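Local coordinates for protein 4'-phospho-dehydrooxetanocin synthase (Bacillus megaterium, PDB 5UL3) that catalyses the oxidative ring contraction of dAMP to an oxetane aldehyde in oxetanocin A biosynthesis, using cobalamin, a [4Fe-4S] cluster and S-adenosylmethionine, at residues L197-I200 / Y201-E205; K521-I524 / E525-T529; A596-M599 / W600-N604. All blocks are in the same frame, centred on the assembly; numbering follows the deposited sequence.

Contact 1 (L197-I200 / Y201-E205); sequences LDLI and YSHIE
In the final turns of helix 190-205, the helical arm of a beta-alpha-beta unit in the cobalamin-housing Rossmann fold, the carbonyl of Leu-199 takes three hydrogen bonds at once from Ser-202 and His-203. The ordinary helical one comes from His-203 N. The shortest comes from the imidazole of the same residue: His-203 ND1 lies 2.8 Å from Leu-199 O, with an N-H...O angle of 159°. That oxygen sits at the edge of the ring, in its plane, a bond that would hold the imidazole in this rotation, with ND1 as the donor. CG of His-203 stands beside its own backbone N (chi1 -78°), which sends the ring back toward the preceding turn. The third donor is Ser-202 OG, 3.0 Å from Leu-199 O; this hydroxyl comes in well out of the carbonyl plane. Backbone and side-chain donors thus converge on one oxygen near the end of the helix.

The side chains facing the sheet are largely apolar. Leu-197 and Tyr-201 extend together, CD2 of Leu-197 lying 4.2 Å from CE2 of Tyr-201, while Ile-200 CG2 meets Ile-204 CD1 at 4.1 Å. Leu-197, Ile-200, Tyr-201 and Ile-204 all rest on Ile-213 of strand 212-216, and Leu-197 and Ile-200 also reach strand 180-184. Leu-199 and His-203 pack against Ile-170 of helix 166-176; Asp-198 turns elsewhere, to Arg-230 and Tyr-231, the latter also meeting the Tyr-201 ring.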
ATOM      1  N   LEU A 197     -21.392   8.047   7.956  1.00 28.73           N
ATOM      2  CA  LEU A 197     -21.699   8.026   9.386  1.00 27.49           C
ATOM      3  C   LEU A 197     -22.993   8.780   9.685  1.00 30.67           C
ATOM      4  O   LEU A 197     -23.812   8.326  10.491  1.00 28.84           O
ATOM      5  CB  LEU A 197     -20.530   8.623  10.182  1.00 30.98           C
ATOM      6  CG  LEU A 197     -19.324   7.672  10.275  1.00 29.23           C
ATOM      7  CD1 LEU A 197     -18.067   8.382  10.822  1.00 29.15           C
ATOM      8  CD2 LEU A 197     -19.688   6.454  11.134  1.00 29.00           C
ATOM      9  N   ASP A 198     -23.181   9.947   9.062  1.00 32.42           N
ATOM     10  CA  ASP A 198     -24.429  10.692   9.238  1.00 35.78           C
ATOM     11  C   ASP A 198     -25.644   9.811   8.961  1.00 29.13           C
ATOM     12  O   ASP A 198     -26.576   9.746   9.769  1.00 34.88           O
ATOM     13  CB  ASP A 198     -24.447  11.919   8.320  1.00 33.84           C
ATOM     14  CG  ASP A 198     -23.574  13.062   8.826  1.00 35.30           C
ATOM     15  OD1 ASP A 198     -23.008  13.002   9.947  1.00 33.88           O
ATOM     16  OD2 ASP A 198     -23.451  14.045   8.074  1.00 36.00           O
ATOM     17  N   LEU A 199     -25.626   9.089   7.830  1.00 29.26           N
ATOM     18  CA  LEU A 199     -26.747   8.234   7.443  1.00 26.34           C
ATOM     19  C   LEU A 199     -26.893   7.025   8.363  1.00 35.32           C
ATOM     20  O   LEU A 199     -28.013   6.591   8.652  1.00 30.91           O
ATOM     21  CB  LEU A 199     -26.561   7.770   6.006  1.00 24.57           C
ATOM     22  CG  LEU A 199     -26.905   8.828   4.971  1.00 33.58           C
ATOM     23  CD1 LEU A 199     -26.232   8.479   3.669  1.00 35.83           C
ATOM     24  CD2 LEU A 199     -28.418   8.859   4.815  1.00 31.74           C
ATOM     25  N   ILE A 200     -25.772   6.451   8.809  1.00 29.45           N
ATOM     26  CA  ILE A 200     -25.843   5.334   9.748  1.00 28.84           C
ATOM     27  C   ILE A 200     -26.532   5.766  11.032  1.00 27.79           C
ATOM     28  O   ILE A 200     -27.429   5.080  11.534  1.00 30.08           O
ATOM     29  CB  ILE A 200     -24.433   4.785  10.039  1.00 28.39           C
ATOM     30  CG1 ILE A 200     -23.895   4.047   8.816  1.00 28.25           C
ATOM     31  CG2 ILE A 200     -24.475   3.870  11.272  1.00 28.26           C
ATOM     32  CD1 ILE A 200     -22.409   3.669   8.953  1.00 31.76           C
ATOM     33  N   TYR A 201     -26.099   6.898  11.603  1.00 29.13           N
ATOM     34  CA  TYR A 201     -26.681   7.327  12.872  1.00 29.29           C
ATOM     35  C   TYR A 201     -28.120   7.805  12.697  1.00 32.17           C
ATOM     36  O   TYR A 201     -28.946   7.597  13.593  1.00 35.78           O
ATOM     37  CB  TYR A 201     -25.834   8.418  13.518  1.00 32.79           C
ATOM     38  CG  TYR A 201     -24.589   7.882  14.193  1.00 34.76           C
ATOM     39  CD1 TYR A 201     -24.678   7.159  15.372  1.00 34.76           C
ATOM     40  CD2 TYR A 201     -23.333   8.095  13.645  1.00 36.03           C
ATOM     41  CE1 TYR A 201     -23.550   6.662  15.993  1.00 35.50           C
ATOM     42  CE2 TYR A 201     -22.198   7.598  14.258  1.00 36.74           C
ATOM     43  CZ  TYR A 201     -22.316   6.877  15.431  1.00 30.92           C
ATOM     44  OH  TYR A 201     -21.194   6.371  16.060  1.00 31.98           O
ATOM     45  N   SER A 202     -28.451   8.431  11.562  1.00 32.95           N
ATOM     46  CA  SER A 202     -29.852   8.805  11.370  1.00 36.63           C
ATOM     47  C   SER A 202     -30.748   7.571  11.288  1.00 37.61           C
ATOM     48  O   SER A 202     -31.890   7.611  11.758  1.00 38.13           O
ATOM     49  CB  SER A 202     -30.025   9.704  10.135  1.00 35.76           C
ATOM     50  OG  SER A 202     -29.652   9.067   8.926  1.00 39.54           O
ATOM     51  N   HIS A 203     -30.243   6.452  10.754  1.00 31.66           N
ATOM     52  CA  HIS A 203     -31.044   5.235  10.731  1.00 26.64           C
ATOM     53  C   HIS A 203     -31.050   4.510  12.071  1.00 31.69           C
ATOM     54  O   HIS A 203     -32.037   3.843  12.403  1.00 30.57           O
ATOM     55  CB  HIS A 203     -30.560   4.306   9.621  1.00 30.65           C
ATOM     56  CG  HIS A 203     -31.034   4.718   8.262  1.00 30.06           C
ATOM     57  ND1 HIS A 203     -30.415   5.702   7.520  1.00 39.79           N
ATOM     58  CD2 HIS A 203     -32.103   4.312   7.537  1.00 27.98           C
ATOM     59  CE1 HIS A 203     -31.065   5.865   6.381  1.00 38.40           C
ATOM     60  NE2 HIS A 203     -32.090   5.030   6.364  1.00 30.05           N
ATOM     61  N   ILE A 204     -29.972   4.603  12.851  1.00 29.41           N
ATOM     62  CA  ILE A 204     -30.042   4.104  14.224  1.00 31.48           C
ATOM     63  C   ILE A 204     -31.111   4.869  14.986  1.00 30.44           C
ATOM     64  O   ILE A 204     -31.945   4.280  15.688  1.00 33.93           O
ATOM     65  CB  ILE A 204     -28.673   4.222  14.921  1.00 31.82           C
ATOM     66  CG1 ILE A 204     -27.687   3.201  14.357  1.00 35.49           C
ATOM     67  CG2 ILE A 204     -28.826   4.031  16.426  1.00 32.78           C
ATOM     68  CD1 ILE A 204     -26.276   3.352  14.945  1.00 34.95           C
ATOM     69  N   GLU A 205     -31.113   6.193  14.827  1.00 29.31           N
ATOM     70  CA  GLU A 205     -32.084   7.057  15.487  1.00 35.38           C
ATOM     71  C   GLU A 205     -33.511   6.709  15.077  1.00 41.97           C
ATOM     72  O   GLU A 205     -34.444   6.846  15.876  1.00 36.60           O
ATOM     73  CB  GLU A 205     -31.761   8.510  15.136  1.00 41.36           C
ATOM     74  CG  GLU A 205     -32.279   9.544  16.114  1.00 65.26           C
ATOM     75  CD  GLU A 205     -31.504   9.569  17.416  1.00 69.97           C
ATOM     76  OE1 GLU A 205     -30.606   8.717  17.606  1.00 64.06           O
ATOM     77  OE2 GLU A 205     -31.793  10.452  18.252  1.00 74.92           O
TER

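Contact 2 (K521-I524 / E525-T529); sequences KEFI and EKHKT
Phe-523 and His-527, one turn apart on the short surface helix 521-527 of the radical SAM core region, away from the cofactor sites, bring their rings together obliquely, with centroids 4.3 Å apart and planes at 47°. The CD2 and NE2 atoms of His-527 come over the face of the Phe-523 ring, with His-527 CD2 3.4 Å above the plane, over its centre, and His-527 NE2 3.3 Å from Phe-523 CE1. CG anti to the backbone N (chi1 -173°) stands the Phe-523 ring out from the helix, where the imidazole of the next turn reaches its face.

Away from the rings, Lys-521 and Glu-525 of the helix and Lys-528 just past its end form a salt-bridge network centred on the carboxylate. Lys-521 reaches it through a chain bent at chi2 and chi4, Lys-528 through one extended beyond CG. The ammonium groups, Lys-521 NZ and Lys-528 NZ, stay 6.2 Å apart, and the shared carboxylate would partly offset their like charges.

Farther out, Ile-503 touches both rings, and helix 510-519 supports Phe-523 through Lys-516 and Leu-517. Lys-528 is the first residue to leave helical angles, its backbone N weakly bonded to Ile-524 O. The carboxylate oxygens differ in use: Glu-525 OE1 takes Lys-528 NZ at 2.6 Å through its syn lone pair, Glu-525 OE2 takes Lys-521 NZ at 3.1 Å through its anti one.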
ATOM      1  N   LYS A 521      35.793  -0.476 -11.920  1.00 47.78           N
ATOM      2  CA  LYS A 521      35.267   0.632 -12.710  1.00 47.27           C
ATOM      3  C   LYS A 521      35.053   0.238 -14.167  1.00 44.27           C
ATOM      4  O   LYS A 521      34.110   0.717 -14.805  1.00 44.84           O
ATOM      5  CB  LYS A 521      36.206   1.835 -12.616  1.00 54.41           C
ATOM      6  CG  LYS A 521      35.696   3.064 -13.342  1.00 62.32           C
ATOM      7  CD  LYS A 521      34.393   3.555 -12.730  1.00 73.17           C
ATOM      8  CE  LYS A 521      33.602   4.415 -13.710  1.00 70.12           C
ATOM      9  NZ  LYS A 521      32.408   3.695 -14.254  1.00 61.19           N
ATOM     10  N   GLU A 522      35.914  -0.624 -14.713  1.00 48.84           N
ATOM     11  CA  GLU A 522      35.712  -1.085 -16.083  1.00 46.21           C
ATOM     12  C   GLU A 522      34.464  -1.947 -16.189  1.00 44.08           C
ATOM     13  O   GLU A 522      33.728  -1.865 -17.178  1.00 41.14           O
ATOM     14  CB  GLU A 522      36.932  -1.868 -16.569  1.00 59.87           C
ATOM     15  CG  GLU A 522      38.164  -1.016 -16.836  1.00 70.68           C
ATOM     16  CD  GLU A 522      39.204  -1.756 -17.656  1.00 88.28           C
ATOM     17  OE1 GLU A 522      38.969  -2.940 -17.983  1.00 87.81           O
ATOM     18  OE2 GLU A 522      40.252  -1.154 -17.977  1.00 92.04           O
ATOM     19  N   PHE A 523      34.218  -2.787 -15.184  1.00 44.07           N
ATOM     20  CA  PHE A 523      33.027  -3.629 -15.184  1.00 40.49           C
ATOM     21  C   PHE A 523      31.760  -2.779 -15.131  1.00 37.20           C
ATOM     22  O   PHE A 523      30.831  -2.977 -15.922  1.00 34.76           O
ATOM     23  CB  PHE A 523      33.091  -4.600 -14.004  1.00 40.89           C
ATOM     24  CG  PHE A 523      32.000  -5.629 -13.985  1.00 44.14           C
ATOM     25  CD1 PHE A 523      32.143  -6.823 -14.669  1.00 42.14           C
ATOM     26  CD2 PHE A 523      30.845  -5.422 -13.242  1.00 39.11           C
ATOM     27  CE1 PHE A 523      31.150  -7.784 -14.631  1.00 43.73           C
ATOM     28  CE2 PHE A 523      29.850  -6.377 -13.202  1.00 37.63           C
ATOM     29  CZ  PHE A 523      30.000  -7.559 -13.895  1.00 39.67           C
ATOM     30  N   ILE A 524      31.716  -1.815 -14.208  1.00 39.07           N
ATOM     31  CA  ILE A 524      30.564  -0.924 -14.106  1.00 32.57           C
ATOM     32  C   ILE A 524      30.312  -0.217 -15.435  1.00 43.52           C
ATOM     33  O   ILE A 524      29.177  -0.172 -15.928  1.00 38.32           O
ATOM     34  CB  ILE A 524      30.769   0.074 -12.953  1.00 39.01           C
ATOM     35  CG1 ILE A 524      30.811  -0.677 -11.615  1.00 36.95           C
ATOM     36  CG2 ILE A 524      29.680   1.115 -12.961  1.00 44.11           C
ATOM     37  CD1 ILE A 524      31.518   0.082 -10.490  1.00 39.43           C
ATOM     38  N   GLU A 525      31.372   0.318 -16.051  1.00 44.10           N
ATOM     39  CA  GLU A 525      31.226   0.979 -17.349  1.00 45.28           C
ATOM     40  C   GLU A 525      30.697   0.027 -18.419  1.00 38.66           C
ATOM     41  O   GLU A 525      29.849   0.409 -19.235  1.00 41.56           O
ATOM     42  CB  GLU A 525      32.560   1.574 -17.788  1.00 44.10           C
ATOM     43  CG  GLU A 525      32.728   3.001 -17.343  1.00 62.72           C
ATOM     44  CD  GLU A 525      31.530   3.842 -17.714  1.00 58.61           C
ATOM     45  OE1 GLU A 525      31.310   4.055 -18.929  1.00 53.84           O
ATOM     46  OE2 GLU A 525      30.799   4.268 -16.789  1.00 67.78           O
ATOM     47  N   LYS A 526      31.186  -1.215 -18.435  1.00 39.39           N
ATOM     48  CA  LYS A 526      30.762  -2.155 -19.470  1.00 41.24           C
ATOM     49  C   LYS A 526      29.274  -2.469 -19.377  1.00 43.20           C
ATOM     50  O   LYS A 526      28.608  -2.633 -20.407  1.00 42.38           O
ATOM     51  CB  LYS A 526      31.569  -3.448 -19.371  1.00 46.39           C
ATOM     52  CG  LYS A 526      31.098  -4.529 -20.325  1.00 50.53           C
ATOM     53  CD  LYS A 526      31.868  -5.826 -20.139  1.00 51.43           C
ATOM     54  CE  LYS A 526      31.434  -6.860 -21.174  1.00 59.09           C
ATOM     55  NZ  LYS A 526      31.964  -8.222 -20.879  1.00 64.08           N
ATOM     56  N   HIS A 527      28.728  -2.533 -18.163  1.00 37.84           N
ATOM     57  CA  HIS A 527      27.382  -3.048 -17.953  1.00 31.07           C
ATOM     58  C   HIS A 527      26.332  -1.976 -17.674  1.00 32.22           C
ATOM     59  O   HIS A 527      25.150  -2.314 -17.541  1.00 36.23           O
ATOM     60  CB  HIS A 527      27.403  -4.069 -16.812  1.00 38.88           C
ATOM     61  CG  HIS A 527      28.123  -5.339 -17.153  1.00 39.27           C
ATOM     62  ND1 HIS A 527      27.549  -6.343 -17.906  1.00 41.66           N
ATOM     63  CD2 HIS A 527      29.368  -5.772 -16.836  1.00 41.09           C
ATOM     64  CE1 HIS A 527      28.410  -7.336 -18.041  1.00 40.92           C
ATOM     65  NE2 HIS A 527      29.518  -7.018 -17.397  1.00 40.08           N
ATOM     66  N   LYS A 528      26.711  -0.706 -17.594  1.00 33.49           N
ATOM     67  CA  LYS A 528      25.746   0.337 -17.273  1.00 32.49           C
ATOM     68  C   LYS A 528      24.704   0.469 -18.380  1.00 39.12           C
ATOM     69  O   LYS A 528      24.964   0.167 -19.549  1.00 38.37           O
ATOM     70  CB  LYS A 528      26.466   1.671 -17.059  1.00 35.81           C
ATOM     71  CG  LYS A 528      26.939   2.331 -18.354  1.00 34.07           C
ATOM     72  CD  LYS A 528      27.766   3.596 -18.103  1.00 48.64           C
ATOM     73  CE  LYS A 528      28.081   4.300 -19.429  1.00 48.75           C
ATOM     74  NZ  LYS A 528      29.114   5.368 -19.284  1.00 59.58           N
ATOM     75  N   THR A 529      23.492   0.891 -18.004  1.00 31.98           N
ATOM     76  CA  THR A 529      22.521   1.243 -19.040  1.00 32.87           C
ATOM     77  C   THR A 529      22.832   2.592 -19.671  1.00 36.90           C
ATOM     78  O   THR A 529      22.321   2.883 -20.759  1.00 39.44           O
ATOM     79  CB  THR A 529      21.079   1.296 -18.506  1.00 33.68           C
ATOM     80  OG1 THR A 529      20.946   2.394 -17.587  1.00 31.70           O
ATOM     81  CG2 THR A 529      20.654  -0.024 -17.836  1.00 32.61           C
TER

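Contact 3 (A596-M599 / W600-N604); sequences ACQM and WIDSN
Gln-598 and Asp-602 cross at an angle on the long helix 588-617, with amide and carboxylate planes turned 43° from each other. One hydrogen bond joins them: Gln-598 NE2 to Asp-602 OD1, 2.9 Å, with an N-H...O angle of 147°. The two groups use it differently. The oxygen lies nearly in the plane of the Gln-598 amide, where an N-H can point at it, but on the aspartate side the amide arrives from above the carboxylate plane. Gln-598 gets there by a kink: CG is anti to the backbone N (chi1 -178°), and a bend at chi2 then turns the amide along the helix toward the next turn. Asp-602 keeps CG beside its own backbone N, which leaves the carboxylate facing back to meet it. The backbones of the same two residues are also bonded, Asp-602 N to Gln-598 O. Close by, Ile-601 CG2 packs 4.1 Å from Gln-598 NE2.

Trp-600 points elsewhere, into the helix bundle. Its indole NE1 bonds Ser-637, and Ile-636 and Leu-640 of helix 620-648 and Met-690 of helix 683-709 press on the side chain. One face takes the amide of Asn-604, whose ND2 stands 3.1 Å above the ring plane, offset toward the rim. Asn-604 OD1 accepts a hydrogen bond from Trp-728 NE1.

Glu-545, which binds S-adenosylmethionine, has its side chain about 6 Å from that of Gln-598. The Gln-598 amide donates in its own plane to one oxygen that it meets from above the Asp-602 carboxylate, consistent with a modest restraint on the rotation of the amide, whereas the buried indole N-H is satisfied by a hydroxyl of the neighbouring helix.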
ATOM      1  N   ALA A 596       7.545  26.981  -7.480  1.00 30.84           N
ATOM      2  CA  ALA A 596       7.637  27.035  -8.938  1.00 30.96           C
ATOM      3  C   ALA A 596       7.558  25.640  -9.546  1.00 25.97           C
ATOM      4  O   ALA A 596       6.925  25.447 -10.585  1.00 28.93           O
ATOM      5  CB  ALA A 596       8.929  27.715  -9.376  1.00 33.87           C
ATOM      6  N   CYS A 597       8.216  24.663  -8.919  1.00 27.36           N
ATOM      7  CA  CYS A 597       8.164  23.299  -9.438  1.00 28.41           C
ATOM      8  C   CYS A 597       6.754  22.729  -9.352  1.00 30.75           C
ATOM      9  O   CYS A 597       6.317  22.012 -10.260  1.00 27.84           O
ATOM     10  CB  CYS A 597       9.162  22.422  -8.694  1.00 28.91           C
ATOM     11  SG  CYS A 597      10.879  22.749  -9.151  1.00 31.24           S
ATOM     12  N   GLN A 598       6.018  23.031  -8.274  1.00 27.83           N
ATOM     13  CA  GLN A 598       4.608  22.639  -8.254  1.00 33.05           C
ATOM     14  C   GLN A 598       3.830  23.310  -9.382  1.00 31.87           C
ATOM     15  O   GLN A 598       2.981  22.678 -10.021  1.00 30.75           O
ATOM     16  CB  GLN A 598       3.958  22.967  -6.912  1.00 33.27           C
ATOM     17  CG  GLN A 598       2.508  22.515  -6.867  1.00 33.42           C
ATOM     18  CD  GLN A 598       2.398  20.998  -6.908  1.00 36.74           C
ATOM     19  OE1 GLN A 598       2.975  20.305  -6.068  1.00 38.73           O
ATOM     20  NE2 GLN A 598       1.671  20.476  -7.886  1.00 35.72           N
ATOM     21  N   MET A 599       4.094  24.593  -9.645  1.00 28.73           N
ATOM     22  CA  MET A 599       3.393  25.253 -10.742  1.00 26.26           C
ATOM     23  C   MET A 599       3.777  24.642 -12.087  1.00 25.71           C
ATOM     24  O   MET A 599       2.939  24.520 -12.985  1.00 31.23           O
ATOM     25  CB  MET A 599       3.685  26.759 -10.721  1.00 29.68           C
ATOM     26  CG  MET A 599       3.170  27.433  -9.463  1.00 33.48           C
ATOM     27  SD  MET A 599       3.621  29.198  -9.394  1.00 41.52           S
ATOM     28  CE  MET A 599       2.169  29.927 -10.105  1.00 49.14           C
ATOM     29  N   TRP A 600       5.037  24.241 -12.237  1.00 24.29           N
ATOM     30  CA  TRP A 600       5.449  23.532 -13.442  1.00 26.32           C
ATOM     31  C   TRP A 600       4.631  22.259 -13.610  1.00 27.43           C
ATOM     32  O   TRP A 600       4.076  22.002 -14.679  1.00 27.79           O
ATOM     33  CB  TRP A 600       6.937  23.200 -13.358  1.00 25.27           C
ATOM     34  CG  TRP A 600       7.463  22.380 -14.495  1.00 28.00           C
ATOM     35  CD1 TRP A 600       7.610  21.011 -14.534  1.00 29.75           C
ATOM     36  CD2 TRP A 600       7.959  22.872 -15.746  1.00 27.42           C
ATOM     37  NE1 TRP A 600       8.163  20.633 -15.743  1.00 27.07           N
ATOM     38  CE2 TRP A 600       8.382  21.756 -16.502  1.00 27.02           C
ATOM     39  CE3 TRP A 600       8.090  24.149 -16.300  1.00 32.48           C
ATOM     40  CZ2 TRP A 600       8.919  21.885 -17.783  1.00 35.28           C
ATOM     41  CZ3 TRP A 600       8.632  24.272 -17.569  1.00 31.02           C
ATOM     42  CH2 TRP A 600       9.038  23.152 -18.295  1.00 29.28           C
ATOM     43  N   ILE A 601       4.544  21.458 -12.548  1.00 27.82           N
ATOM     44  CA  ILE A 601       3.773  20.216 -12.608  1.00 24.28           C
ATOM     45  C   ILE A 601       2.325  20.500 -12.989  1.00 31.00           C
ATOM     46  O   ILE A 601       1.759  19.852 -13.879  1.00 26.95           O
ATOM     47  CB  ILE A 601       3.876  19.471 -11.267  1.00 26.31           C
ATOM     48  CG1 ILE A 601       5.290  18.912 -11.122  1.00 25.62           C
ATOM     49  CG2 ILE A 601       2.784  18.382 -11.182  1.00 28.23           C
ATOM     50  CD1 ILE A 601       5.688  18.529  -9.692  1.00 26.07           C
ATOM     51  N   ASP A 602       1.704  21.486 -12.333  1.00 31.46           N
ATOM     52  CA  ASP A 602       0.312  21.809 -12.635  1.00 29.14           C
ATOM     53  C   ASP A 602       0.140  22.232 -14.091  1.00 30.63           C
ATOM     54  O   ASP A 602      -0.869  21.897 -14.727  1.00 30.09           O
ATOM     55  CB  ASP A 602      -0.183  22.919 -11.701  1.00 34.30           C
ATOM     56  CG  ASP A 602      -0.300  22.467 -10.244  1.00 36.98           C
ATOM     57  OD1 ASP A 602      -0.193  21.254  -9.968  1.00 35.31           O
ATOM     58  OD2 ASP A 602      -0.501  23.339  -9.368  1.00 41.38           O
ATOM     59  N   SER A 603       1.122  22.960 -14.634  0.50 28.09           N
ATOM     60  CA  SER A 603       1.045  23.511 -15.985  0.50 29.17           C
ATOM     61  C   SER A 603       1.138  22.444 -17.071  0.50 28.18           C
ATOM     62  O   SER A 603       0.708  22.690 -18.205  0.50 26.78           O
ATOM     63  CB  SER A 603       2.157  24.547 -16.188  0.50 27.44           C
ATOM     64  OG  SER A 603       3.448  23.947 -16.243  0.50 23.03           O
ATOM     65  N   ASN A 604       1.697  21.281 -16.759  1.00 29.56           N
ATOM     66  CA  ASN A 604       1.863  20.203 -17.727  1.00 29.93           C
ATOM     67  C   ASN A 604       0.930  19.039 -17.473  1.00 26.86           C
ATOM     68  O   ASN A 604       0.947  18.073 -18.245  1.00 27.35           O
ATOM     69  CB  ASN A 604       3.302  19.686 -17.705  1.00 25.99           C
ATOM     70  CG  ASN A 604       4.297  20.742 -18.099  1.00 27.49           C
ATOM     71  OD1 ASN A 604       4.067  21.493 -19.039  1.00 29.17           O
ATOM     72  ND2 ASN A 604       5.408  20.810 -17.380  1.00 26.02           N
TER

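All three are local contacts within a helix, each differently set. Contacts 1 and 3 are partly buried, each combining an apolar side set into the fold with a more polar one; contact 2 lies at the surface. Contact 1 belongs to the cobalamin-binding Rossmann unit and packs on strands and one helix, whereas contact 3 packs against other long helices. Their chemistry follows: backbone, hydroxyl and imidazole donors gather on one carbonyl in contact 1, a salt-bridge network and an oblique aromatic pair make contact 2, and a neutral amide meets a carboxylate in contact 3. Contacts 1 and 2 fall on opposite sides of the chain's centre, and none touches another.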